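NAD(P)H dehydrogenase (quinone) (Deinococcus radiodurans, PDB 1YDG) catalyses the NAD(P)H-dependent reduction of quinones to quinols as an FMN-binding homotetramer. Local coordinates at residues 11-16 / 66-71; 21-26 / 167-172; 26-31 / 38-43; 81-86 / 191-196; 141-144 / 148-151. One frame throughout, in Å; residues are numbered along the deposited sequence.

Interaction 1: residues 11-16 / 66-71; sequences IVFYSS and KDVPEA. With SO4 (sulfate ion), chain J.
Val12 and Phe13, consecutive residues of strand 8-13 whose side chains leave opposite faces of the sheet, are both met by the same loop, 66-71. Val68 reaches the Phe13 side and Ala71 the Val12 side; between strand and loop comes strand 37-42, where Leu41 touches Pro69 and Ala71 and Lys42 NZ makes a weak hydrogen bond to Val68 O. On the first side Val68 CG1 comes to the rim of the Phe13 ring, 4.2 Å from CE2 and near the ring plane, the two side chains approaching from opposite directions. A chi1 of 76°, which places CG between the backbone N and the carbonyl carbon, brings the end of the Phe13 ring nearer the loop than the direction of its CB would suggest. On the second side Val12 CG1 rests on Ala71 CB at 3.8 Å. Beyond the strand the backbone becomes an anion-binding turn: Ser15 OG donates to sulfate O4 over 2.7 Å, and Ser16 N reaches sulfate O3 at 2.8 Å along a bent path of 133°. Thr17, Thr19 and Gly20 complete the grip. All five belong to the FMN site, and the sulfate probably occupies the place of the FMN phosphate, as in the phosphate-binding loop of flavodoxins. No hydrogen bond joins the two segments, so loop 66-71 meets the strand by non-directional apolar contact, while Ser15 and Ser16 bind the anion.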
# COMPACT_ATOMS: atom_id res chain seq x y z
N ILE B 11 15.03 16.99 -9.86
CA ILE B 11 15.21 15.54 -9.76
C ILE B 11 16.01 15.30 -8.49
O ILE B 11 17.19 15.65 -8.44
CB ILE B 11 15.99 14.95 -10.95
CG1 ILE B 11 15.46 15.45 -12.30
CG2 ILE B 11 16.01 13.43 -10.90
CD1 ILE B 11 14.03 15.16 -12.56
N VAL B 12 15.36 14.75 -7.47
CA VAL B 12 15.99 14.46 -6.18
C VAL B 12 16.10 12.94 -6.06
O VAL B 12 15.09 12.21 -6.14
CB VAL B 12 15.17 15.01 -4.98
CG1 VAL B 12 15.85 14.67 -3.66
CG2 VAL B 12 14.97 16.49 -5.10
N PHE B 13 17.34 12.46 -5.97
CA PHE B 13 17.61 11.03 -6.02
C PHE B 13 18.60 10.64 -4.94
O PHE B 13 19.53 11.41 -4.61
CB PHE B 13 18.13 10.62 -7.40
CG PHE B 13 19.56 11.00 -7.64
CD1 PHE B 13 20.58 10.07 -7.43
CD2 PHE B 13 19.89 12.28 -8.02
CE1 PHE B 13 21.89 10.41 -7.61
CE2 PHE B 13 21.22 12.65 -8.20
CZ PHE B 13 22.22 11.72 -8.00
N TYR B 14 18.37 9.48 -4.35
CA TYR B 14 19.38 8.81 -3.56
C TYR B 14 19.97 7.67 -4.39
O TYR B 14 19.23 6.98 -5.11
CB TYR B 14 18.85 8.26 -2.23
CG TYR B 14 19.97 7.56 -1.52
CD1 TYR B 14 21.02 8.28 -0.98
CD2 TYR B 14 20.06 6.17 -1.53
CE1 TYR B 14 22.11 7.63 -0.39
CE2 TYR B 14 21.15 5.51 -0.96
CZ TYR B 14 22.17 6.25 -0.39
OH TYR B 14 23.24 5.63 0.16
N SER B 15 21.28 7.47 -4.28
CA SER B 15 21.95 6.35 -4.93
C SER B 15 23.14 5.91 -4.07
O SER B 15 23.99 6.75 -3.71
CB SER B 15 22.43 6.75 -6.33
OG SER B 15 22.97 5.62 -7.02
N SER B 16 23.20 4.62 -3.72
CA SER B 16 24.40 4.07 -3.11
C SER B 16 25.40 3.67 -4.20
O SER B 16 26.53 4.15 -4.22
CB SER B 16 24.09 2.83 -2.28
OG SER B 16 23.22 3.11 -1.21
N LYS B 66 30.39 13.63 -6.88
CA LYS B 66 30.96 14.70 -6.04
C LYS B 66 30.50 16.13 -6.40
O LYS B 66 30.29 16.95 -5.51
CB LYS B 66 32.49 14.63 -6.06
CG LYS B 66 33.19 15.66 -5.13
CD LYS B 66 34.68 15.30 -4.94
CE LYS B 66 35.50 16.49 -4.42
NZ LYS B 66 36.96 16.37 -4.79
N ASP B 67 30.35 16.38 -7.69
CA ASP B 67 30.02 17.70 -8.21
C ASP B 67 28.51 17.92 -8.27
O ASP B 67 28.05 19.03 -8.56
CB ASP B 67 30.64 17.87 -9.61
CG ASP B 67 32.17 17.77 -9.59
OD1 ASP B 67 32.75 17.02 -10.42
OD2 ASP B 67 32.77 18.41 -8.72
N VAL B 68 27.74 16.87 -8.01
CA VAL B 68 26.28 16.96 -7.97
C VAL B 68 25.85 17.61 -6.66
O VAL B 68 26.17 17.12 -5.58
CB VAL B 68 25.60 15.57 -8.15
CG1 VAL B 68 24.08 15.68 -8.07
CG2 VAL B 68 25.97 14.96 -9.47
N PRO B 69 25.09 18.70 -6.75
CA PRO B 69 24.64 19.35 -5.53
C PRO B 69 23.73 18.50 -4.66
O PRO B 69 22.96 17.68 -5.15
CB PRO B 69 23.86 20.58 -6.03
CG PRO B 69 24.17 20.72 -7.44
CD PRO B 69 24.60 19.39 -7.96
N GLU B 70 23.83 18.73 -3.35
CA GLU B 70 23.03 18.07 -2.36
C GLU B 70 21.66 18.77 -2.22
O GLU B 70 21.56 20.00 -2.14
CB GLU B 70 23.78 18.11 -1.05
CG GLU B 70 23.16 17.36 0.06
CD GLU B 70 24.01 17.42 1.33
OE1 GLU B 70 23.56 18.04 2.29
OE2 GLU B 70 25.14 16.87 1.33
N ALA B 71 20.61 17.95 -2.20
CA ALA B 71 19.24 18.44 -2.14
C ALA B 71 18.94 19.07 -0.78
O ALA B 71 19.33 18.56 0.27
CB ALA B 71 18.25 17.30 -2.44
S SO4 J . 21.62 2.29 -6.35
O1 SO4 J . 22.69 1.77 -7.20
O2 SO4 J . 20.45 1.44 -6.44
O3 SO4 J . 22.13 2.34 -4.98
O4 SO4 J . 21.23 3.62 -6.83

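Interaction 2: residues 21-26 / 167-172; sequences YAMAQE and YGASVT
Met23 of helix 19-33 lies against Val171 and Ala169, and the whole meeting of the two segments is apolar. The thioether does the touching: Met23 SD and Val171 CG2 are 3.7 Å apart, and Met23 CE sits equally close to that same methyl. The two side chains lie alongside and run in opposite senses. A bend at chi3 (70°) swings Met23 CE from the line of its chain toward Ala169, whose CB it approaches to 4.4 Å. Ile186 of helix 180-204 and Met121 of strand 117-124 close in around Met23 and Ala169. Polar interactions belong to other sides of the helix. Gln25 folds back so that NE2 stands 3.3 Å above the centre of the Tyr21 ring, while making only a weak hydrogen bond to Tyr21 O. Glu26 divides its carboxylate between Arg183 and Arg187 in two salt bridges that tie this helix to helix 180-204. On the sheet side, Val171 and Ala169 form backbone hydrogen bonds to strand 117-124, and the Val171 side chain is about 4 Å from those of the FMN-binding residues Thr19 and Ser123. Such a helix, following the phosphate-binding loop and packed on one face of the parallel sheet, is typical of the flavodoxin-like fold.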
# COMPACT_ATOMS: atom_id res chain seq x y z
N TYR B 21 21.71 7.15 -9.76
CA TYR B 21 22.43 8.24 -10.39
C TYR B 21 22.29 8.15 -11.92
O TYR B 21 22.03 9.15 -12.58
CB TYR B 21 23.90 8.24 -9.94
CG TYR B 21 24.77 9.36 -10.47
CD1 TYR B 21 24.29 10.67 -10.58
CD2 TYR B 21 26.10 9.13 -10.82
CE1 TYR B 21 25.10 11.70 -11.07
CE2 TYR B 21 26.91 10.15 -11.30
CZ TYR B 21 26.41 11.44 -11.42
OH TYR B 21 27.20 12.48 -11.88
N ALA B 22 22.46 6.96 -12.48
CA ALA B 22 22.29 6.79 -13.95
C ALA B 22 20.86 7.15 -14.35
O ALA B 22 20.63 7.84 -15.34
CB ALA B 22 22.62 5.37 -14.37
N MET B 23 19.89 6.69 -13.56
CA MET B 23 18.49 6.98 -13.84
C MET B 23 18.21 8.46 -13.75
O MET B 23 17.52 9.00 -14.58
CB MET B 23 17.58 6.24 -12.84
CG MET B 23 17.61 4.73 -12.96
SD MET B 23 16.68 3.93 -11.65
CE MET B 23 15.04 4.36 -12.14
N ALA B 24 18.75 9.11 -12.72
CA ALA B 24 18.50 10.52 -12.49
C ALA B 24 19.13 11.38 -13.57
O ALA B 24 18.52 12.36 -14.01
CB ALA B 24 18.98 10.93 -11.12
N GLN B 25 20.32 10.99 -14.03
CA GLN B 25 20.94 11.68 -15.17
C GLN B 25 20.07 11.56 -16.42
O GLN B 25 19.90 12.54 -17.14
CB GLN B 25 22.34 11.14 -15.45
CG GLN B 25 23.35 11.37 -14.34
CD GLN B 25 24.73 10.82 -14.70
OE1 GLN B 25 25.46 11.45 -15.45
NE2 GLN B 25 25.06 9.64 -14.19
N GLU B 26 19.51 10.38 -16.66
CA GLU B 26 18.60 10.19 -17.81
C GLU B 26 17.36 11.07 -17.68
O GLU B 26 16.93 11.73 -18.65
CB GLU B 26 18.22 8.70 -17.94
CG GLU B 26 17.50 8.34 -19.23
CD GLU B 26 18.39 8.43 -20.48
OE1 GLU B 26 19.59 8.11 -20.41
OE2 GLU B 26 17.87 8.82 -21.54
N TYR B 167 3.44 2.92 -12.25
CA TYR B 167 3.60 3.78 -11.07
C TYR B 167 4.82 4.67 -11.22
O TYR B 167 4.89 5.72 -10.61
CB TYR B 167 3.72 2.96 -9.78
CG TYR B 167 2.61 1.96 -9.54
CD1 TYR B 167 2.89 0.71 -8.99
CD2 TYR B 167 1.28 2.24 -9.87
CE1 TYR B 167 1.89 -0.23 -8.78
CE2 TYR B 167 0.25 1.28 -9.64
CZ TYR B 167 0.57 0.06 -9.11
OH TYR B 167 -0.40 -0.88 -8.87
N GLY B 168 5.76 4.24 -12.05
CA GLY B 168 7.01 4.94 -12.24
C GLY B 168 8.11 4.00 -12.69
O GLY B 168 8.05 2.80 -12.47
N ALA B 169 9.13 4.57 -13.31
CA ALA B 169 10.27 3.79 -13.81
C ALA B 169 10.87 2.99 -12.67
O ALA B 169 11.04 3.49 -11.56
CB ALA B 169 11.32 4.71 -14.43
N SER B 170 11.14 1.71 -12.93
CA SER B 170 11.80 0.87 -11.95
C SER B 170 12.70 -0.12 -12.65
O SER B 170 12.27 -0.84 -13.56
CB SER B 170 10.82 0.18 -10.99
OG SER B 170 10.01 -0.76 -11.64
N VAL B 171 13.95 -0.11 -12.21
CA VAL B 171 15.05 -0.79 -12.84
C VAL B 171 15.51 -1.93 -11.93
O VAL B 171 15.51 -1.78 -10.71
CB VAL B 171 16.19 0.21 -13.05
CG1 VAL B 171 17.48 -0.49 -13.44
CG2 VAL B 171 15.80 1.25 -14.08
N THR B 172 15.90 -3.05 -12.53
CA THR B 172 16.52 -4.15 -11.78
C THR B 172 18.04 -3.90 -11.75
O THR B 172 18.72 -3.94 -12.79
CB THR B 172 16.17 -5.52 -12.36
OG1 THR B 172 14.74 -5.66 -12.38
CG2 THR B 172 16.74 -6.64 -11.51

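Interaction 3: residues 26-31 / 38-43; sequences EAAEAG and VRLLKV
Val38 presses into helix 19-33 between Ala28 and Gly31. Its CB faces Ala28 O at 4.1 Å, and from there the side chain forks. Val38 CG1, held anti to the backbone N by a chi1 of -170°, lies over Ala28, 3.9 Å from Ala28 CB. Val38 CG2 takes the other branch, past Ala28 O to Gly31 C at 3.6 Å. That position leaves little room: a CB on Gly31 would point at the strand and come only about 3.1 Å from Val38 CG2, and the bare glycine lets the methyl reach the helix backbone. Further along, Ala28 CB also touches Leu40 CB, 4.3 Å away. An alanine at Val38 is likely to open a gap beside Gly31 and leave Ala28 CB without the CG1 methyl that packs on it. The helix and strand segments run antiparallel at 173°, with axes 8.5 Å apart, as expected for the return leg of a beta-alpha-beta crossover, here strand 8-13, helix 19-33 and strand 37-42. Arg39 leaves on the opposite side of the strand for Asp75 and Trp78. With no hydrogen bond between the segments, the fit depends on shape, and the small residues Ala28 and Gly31 are what permit so close an approach.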
# COMPACT_ATOMS: atom_id res chain seq x y z
N GLU B 26 19.51 10.38 -16.66
CA GLU B 26 18.60 10.19 -17.81
C GLU B 26 17.36 11.07 -17.68
O GLU B 26 16.93 11.73 -18.65
CB GLU B 26 18.22 8.70 -17.94
CG GLU B 26 17.50 8.34 -19.23
CD GLU B 26 18.39 8.43 -20.48
OE1 GLU B 26 19.59 8.11 -20.41
OE2 GLU B 26 17.87 8.82 -21.54
N ALA B 27 16.80 11.11 -16.47
CA ALA B 27 15.68 12.00 -16.13
C ALA B 27 16.02 13.47 -16.38
O ALA B 27 15.26 14.19 -17.01
CB ALA B 27 15.26 11.81 -14.67
N ALA B 28 17.19 13.89 -15.91
CA ALA B 28 17.61 15.27 -16.06
C ALA B 28 17.77 15.71 -17.53
O ALA B 28 17.36 16.80 -17.89
CB ALA B 28 18.89 15.51 -15.29
N GLU B 29 18.34 14.83 -18.35
CA GLU B 29 18.48 15.07 -19.79
C GLU B 29 17.14 15.14 -20.51
O GLU B 29 16.94 15.97 -21.42
CB GLU B 29 19.30 13.93 -20.41
CG GLU B 29 20.74 13.90 -20.00
CD GLU B 29 21.53 12.76 -20.65
OE1 GLU B 29 22.71 12.57 -20.25
OE2 GLU B 29 20.99 12.06 -21.55
N ALA B 30 16.23 14.25 -20.13
CA ALA B 30 14.88 14.25 -20.71
C ALA B 30 14.17 15.56 -20.35
O ALA B 30 13.51 16.17 -21.20
CB ALA B 30 14.09 13.06 -20.23
N GLY B 31 14.33 16.00 -19.11
CA GLY B 31 13.78 17.28 -18.67
C GLY B 31 14.30 18.46 -19.44
O GLY B 31 13.53 19.33 -19.84
N VAL B 38 16.33 22.44 -15.31
CA VAL B 38 16.50 21.25 -14.47
C VAL B 38 17.56 21.41 -13.38
O VAL B 38 18.65 21.94 -13.62
CB VAL B 38 16.87 20.03 -15.34
CG1 VAL B 38 16.81 18.76 -14.53
CG2 VAL B 38 15.94 19.93 -16.57
N ARG B 39 17.22 20.96 -12.17
CA ARG B 39 18.22 20.68 -11.13
C ARG B 39 18.29 19.18 -10.89
O ARG B 39 17.29 18.57 -10.55
CB ARG B 39 17.88 21.37 -9.81
CG ARG B 39 17.91 22.86 -9.92
CD ARG B 39 17.68 23.52 -8.57
NE ARG B 39 17.73 24.97 -8.72
CZ ARG B 39 17.33 25.84 -7.80
NH1 ARG B 39 16.88 25.44 -6.62
NH2 ARG B 39 17.42 27.14 -8.08
N LEU B 40 19.48 18.62 -11.04
CA LEU B 40 19.80 17.28 -10.60
C LEU B 40 20.46 17.37 -9.24
O LEU B 40 21.52 18.00 -9.10
CB LEU B 40 20.75 16.63 -11.60
CG LEU B 40 21.32 15.24 -11.31
CD1 LEU B 40 20.20 14.27 -11.19
CD2 LEU B 40 22.27 14.84 -12.43
N LEU B 41 19.85 16.74 -8.24
CA LEU B 41 20.19 16.93 -6.83
C LEU B 41 20.28 15.60 -6.12
O LEU B 41 19.35 14.78 -6.14
CB LEU B 41 19.10 17.77 -6.15
CG LEU B 41 18.84 19.13 -6.79
CD1 LEU B 41 17.45 19.61 -6.42
CD2 LEU B 41 19.90 20.13 -6.36
N LYS B 42 21.40 15.37 -5.45
CA LYS B 42 21.58 14.11 -4.71
C LYS B 42 21.11 14.26 -3.27
O LYS B 42 21.21 15.33 -2.64
CB LYS B 42 23.04 13.65 -4.78
CG LYS B 42 23.99 14.48 -3.96
CD LYS B 42 25.45 14.10 -4.13
CE LYS B 42 26.35 15.01 -3.26
NZ LYS B 42 27.73 15.19 -3.82
N VAL B 43 20.61 13.15 -2.74
CA VAL B 43 20.22 13.08 -1.35
C VAL B 43 21.48 12.85 -0.49
O VAL B 43 22.26 11.93 -0.74
CB VAL B 43 19.16 11.96 -1.10
CG1 VAL B 43 18.94 11.72 0.39
CG2 VAL B 43 17.83 12.30 -1.77

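Interaction 4: residues 81-86 / 191-196; sequences AIVFSS and RRQVEL
Gln193 carries the contact between helix 180-204 and strand 81-89, spanning the interval with an extended side chain whose amide ends on Ile82. Before it in the helix, Arg191 turns away toward Asp156 in a long, weak ion pair, and Arg192 reaches Asn115 of the second subunit. Gln193 itself keeps CG anti to the backbone N (chi1 177°) and stays stretched beyond it, which carries the amide to the strand backbone. Gln193 NE2 donates to Ile82 O over 3.0 Å in a nearly straight bond of 163°. The oxygen lies close to the plane of the Gln193 amide, yet the donor stands well above the carbonyl plane of Ile82, whose backbone is also hydrogen-bonded to strand 117-124. NE2 has a second partner in Thr117 OG1, and OE1 is hydrogen-bonded to Ser119 OG, so this buried amide is matched at both ends. Apolar atoms flank it: Val83 CG2 lies 3.5 Å from Gln193 OE1, and Ala81 CB is 3.9 Å from Gln193 NE2. In the flavodoxin-like fold this is the C-terminal helix laid against the central parallel sheet, the axes of the two segments 9.3 Å apart at 155°. A leucine in place of Gln193 would probably leave Ile82 O without this donor and the hydroxyls of Thr117 and Ser119 without their amide partner. Val194, next in the helix, brings its backbone nearest the strand at Ala81 while its side chain packs on Ala34. Leu196 faces the subunit boundary: its CD1 lies 3.9 Å above the centre of the Arg192 guanidinium, and the side chain also meets Leu200 of the second subunit.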
# COMPACT_ATOMS: atom_id res chain seq x y z
N ALA B 81 7.84 21.12 -10.65
CA ALA B 81 7.70 19.70 -10.89
C ALA B 81 8.79 18.96 -10.16
O ALA B 81 9.96 19.30 -10.28
CB ALA B 81 7.77 19.44 -12.39
N ILE B 82 8.42 17.93 -9.40
CA ILE B 82 9.36 17.15 -8.61
C ILE B 82 9.41 15.69 -9.00
O ILE B 82 8.36 15.04 -9.15
CB ILE B 82 8.98 17.21 -7.11
CG1 ILE B 82 9.12 18.64 -6.59
CG2 ILE B 82 9.83 16.21 -6.30
CD1 ILE B 82 8.26 18.98 -5.35
N VAL B 83 10.61 15.15 -9.14
CA VAL B 83 10.79 13.70 -9.23
C VAL B 83 11.67 13.25 -8.09
O VAL B 83 12.73 13.84 -7.88
CB VAL B 83 11.44 13.26 -10.58
CG1 VAL B 83 11.73 11.76 -10.61
CG2 VAL B 83 10.58 13.65 -11.78
N PHE B 84 11.23 12.18 -7.40
CA PHE B 84 12.00 11.46 -6.37
C PHE B 84 12.38 10.06 -6.86
O PHE B 84 11.54 9.33 -7.40
CB PHE B 84 11.14 11.26 -5.10
CG PHE B 84 11.15 12.42 -4.15
CD1 PHE B 84 11.59 13.68 -4.54
CD2 PHE B 84 10.66 12.26 -2.87
CE1 PHE B 84 11.57 14.76 -3.65
CE2 PHE B 84 10.64 13.33 -1.98
CZ PHE B 84 11.09 14.56 -2.37
N SER B 85 13.64 9.71 -6.67
CA SER B 85 14.16 8.40 -7.01
C SER B 85 14.91 7.83 -5.82
O SER B 85 15.80 8.48 -5.26
CB SER B 85 15.08 8.50 -8.24
OG SER B 85 15.54 7.22 -8.63
N SER B 86 14.54 6.62 -5.41
CA SER B 86 15.26 5.90 -4.38
C SER B 86 15.36 4.42 -4.70
O SER B 86 14.37 3.83 -5.10
CB SER B 86 14.51 6.01 -3.06
OG SER B 86 15.18 5.28 -2.07
N ARG B 191 9.24 13.66 -19.57
CA ARG B 191 8.73 14.51 -20.64
C ARG B 191 7.23 14.77 -20.41
O ARG B 191 6.75 15.89 -20.50
CB ARG B 191 9.01 13.84 -22.00
CG ARG B 191 8.34 14.46 -23.22
CD ARG B 191 8.78 13.77 -24.52
NE ARG B 191 8.23 12.40 -24.61
CZ ARG B 191 8.93 11.26 -24.63
NH1 ARG B 191 10.26 11.24 -24.61
NH2 ARG B 191 8.27 10.10 -24.69
N ARG B 192 6.52 13.72 -20.06
CA ARG B 192 5.10 13.81 -19.81
C ARG B 192 4.79 14.71 -18.62
O ARG B 192 3.90 15.54 -18.68
CB ARG B 192 4.57 12.41 -19.56
CG ARG B 192 3.19 12.36 -19.02
CD ARG B 192 2.76 10.89 -18.88
NE ARG B 192 1.60 10.83 -18.00
CZ ARG B 192 0.37 11.14 -18.38
NH1 ARG B 192 0.14 11.54 -19.62
NH2 ARG B 192 -0.61 11.07 -17.50
N GLN B 193 5.53 14.52 -17.53
CA GLN B 193 5.34 15.35 -16.34
C GLN B 193 5.60 16.83 -16.61
O GLN B 193 4.86 17.69 -16.12
CB GLN B 193 6.19 14.85 -15.17
CG GLN B 193 6.09 15.72 -13.91
CD GLN B 193 6.72 15.09 -12.71
OE1 GLN B 193 7.23 13.99 -12.77
NE2 GLN B 193 6.69 15.81 -11.57
N VAL B 194 6.64 17.12 -17.38
CA VAL B 194 6.95 18.52 -17.76
C VAL B 194 5.81 19.12 -18.58
O VAL B 194 5.38 20.23 -18.31
CB VAL B 194 8.30 18.60 -18.53
CG1 VAL B 194 8.47 19.96 -19.22
CG2 VAL B 194 9.46 18.31 -17.60
N GLU B 195 5.33 18.37 -19.57
CA GLU B 195 4.16 18.80 -20.38
C GLU B 195 2.89 19.05 -19.54
O GLU B 195 2.23 20.09 -19.70
CB GLU B 195 3.87 17.77 -21.48
CG GLU B 195 4.94 17.76 -22.58
CD GLU B 195 4.84 16.57 -23.54
OE1 GLU B 195 3.87 15.77 -23.45
OE2 GLU B 195 5.74 16.44 -24.41
N LEU B 196 2.56 18.13 -18.65
CA LEU B 196 1.44 18.37 -17.71
C LEU B 196 1.66 19.62 -16.84
O LEU B 196 0.75 20.45 -16.68
CB LEU B 196 1.18 17.15 -16.83
CG LEU B 196 0.53 15.95 -17.54
CD1 LEU B 196 0.63 14.70 -16.68
CD2 LEU B 196 -0.92 16.22 -17.90

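Interaction 5: residues 141-144 / 148-151; sequences TAMH and VLTP
Leu149 drives its two methyl groups against Ala142 and Met143, and the close packing of the contact is confined to these three side chains. Leu149 CD2 meets Ala142 CB at 3.7 Å. Leu149 CD1 lies against the methionine, 3.6 Å from Met143 CE and 3.8 Å from Met143 CG, so that one methyl touches the methionine chain at both CG and CE. Met143 runs extended beyond CG and crosses Leu149 at about a right angle; with CG anti to the carbonyl carbon (chi1 -63°), its tip comes to the leucine although its CB does not point that way. The elements are the last two of a beta-alpha-beta unit, strand 117-124, helix 131-144 and strand 148-149, in which a short turn leads from the helix into a strand hydrogen-bonded to 117-124. Phe118 of that strand touches both Ala142 and Leu149. Away from the leucine the two segments part, but the sides that diverge are buried by other parts of the chain and by neighbouring subunits. Val148 turns from the helix to meet Val148 of the second subunit, and Met143 also packs on Pro151 of that subunit. His144 NE2, of an FMN-binding residue, and Tyr167 OH of the second subunit are hydrogen-bonded, their rings steeply inclined, and His144 also packs on Gly91 of the fourth. Thr141 OG1 is hydrogen-bonded to Arg98 of its own chain and to Phe90 O of the fourth subunit.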
# COMPACT_ATOMS: atom_id res chain seq x y z
N THR B 141 3.35 9.77 0.57
CA THR B 141 4.01 10.96 1.18
C THR B 141 3.67 12.25 0.46
O THR B 141 3.33 13.27 1.09
CB THR B 141 5.56 10.74 1.24
OG1 THR B 141 5.84 9.79 2.26
CG2 THR B 141 6.31 12.02 1.52
N ALA B 142 3.74 12.22 -0.87
CA ALA B 142 3.42 13.41 -1.66
C ALA B 142 1.97 13.85 -1.47
O ALA B 142 1.67 15.05 -1.59
CB ALA B 142 3.72 13.18 -3.13
N MET B 143 1.07 12.91 -1.19
CA MET B 143 -0.34 13.27 -0.97
C MET B 143 -0.52 14.16 0.25
O MET B 143 -1.39 15.04 0.25
CB MET B 143 -1.22 12.05 -0.84
CG MET B 143 -1.24 11.20 -2.09
SD MET B 143 -2.61 10.07 -2.13
CE MET B 143 -2.16 9.03 -3.52
N HIS B 144 0.28 13.92 1.28
CA HIS B 144 0.25 14.77 2.47
C HIS B 144 0.57 16.23 2.15
O HIS B 144 0.10 17.13 2.84
CB HIS B 144 1.21 14.22 3.54
CG HIS B 144 0.71 12.99 4.22
ND1 HIS B 144 0.36 12.97 5.55
CD2 HIS B 144 0.51 11.73 3.76
CE1 HIS B 144 -0.04 11.75 5.88
NE2 HIS B 144 0.04 10.98 4.81
N VAL B 148 0.20 17.19 -6.96
CA VAL B 148 -0.54 16.65 -8.08
C VAL B 148 0.30 15.51 -8.64
O VAL B 148 1.38 15.74 -9.19
CB VAL B 148 -0.74 17.75 -9.12
CG1 VAL B 148 -1.43 17.23 -10.40
CG2 VAL B 148 -1.52 18.87 -8.50
N LEU B 149 -0.16 14.27 -8.47
CA LEU B 149 0.66 13.11 -8.78
C LEU B 149 0.56 12.79 -10.25
O LEU B 149 -0.54 12.68 -10.77
CB LEU B 149 0.27 11.92 -7.92
CG LEU B 149 0.12 12.20 -6.41
CD1 LEU B 149 -0.03 10.94 -5.65
CD2 LEU B 149 1.31 12.98 -5.89
N THR B 150 1.70 12.69 -10.94
CA THR B 150 1.73 12.46 -12.38
C THR B 150 2.48 11.18 -12.77
O THR B 150 3.46 11.23 -13.52
CB THR B 150 2.34 13.63 -13.15
OG1 THR B 150 3.72 13.79 -12.78
CG2 THR B 150 1.56 14.91 -12.92
N PRO B 151 1.98 10.03 -12.33
CA PRO B 151 2.67 8.80 -12.70
C PRO B 151 2.50 8.51 -14.21
O PRO B 151 1.56 9.01 -14.82
CB PRO B 151 1.98 7.76 -11.83
CG PRO B 151 0.58 8.23 -11.75
CD PRO B 151 0.75 9.75 -11.57

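All five contacts reach one flavodoxin-like sheet. Interaction 1 holds a sulfate at FMN-binding residues, probably where the FMN phosphate sits, and helix 19-33, which follows that loop, serves both interactions 2 and 3, which share Glu26. Interactions 1 and 4 are joined through neighbouring strands by Val12 N and Val83 O, 2.8 Å apart, and interactions 1 and 3 by Ala71 N and Lys42 O at 2.7 Å. Interaction 5 lies across the chain's centre from interaction 1, their centres about 21 Å apart, yet it touches interaction 4, with Gln193 CG 3.3 Å from Thr150 OG1. Segments of interactions 2, 4 and 5 have residues, such as Tyr167, Arg192 and His144, that meet the second subunit.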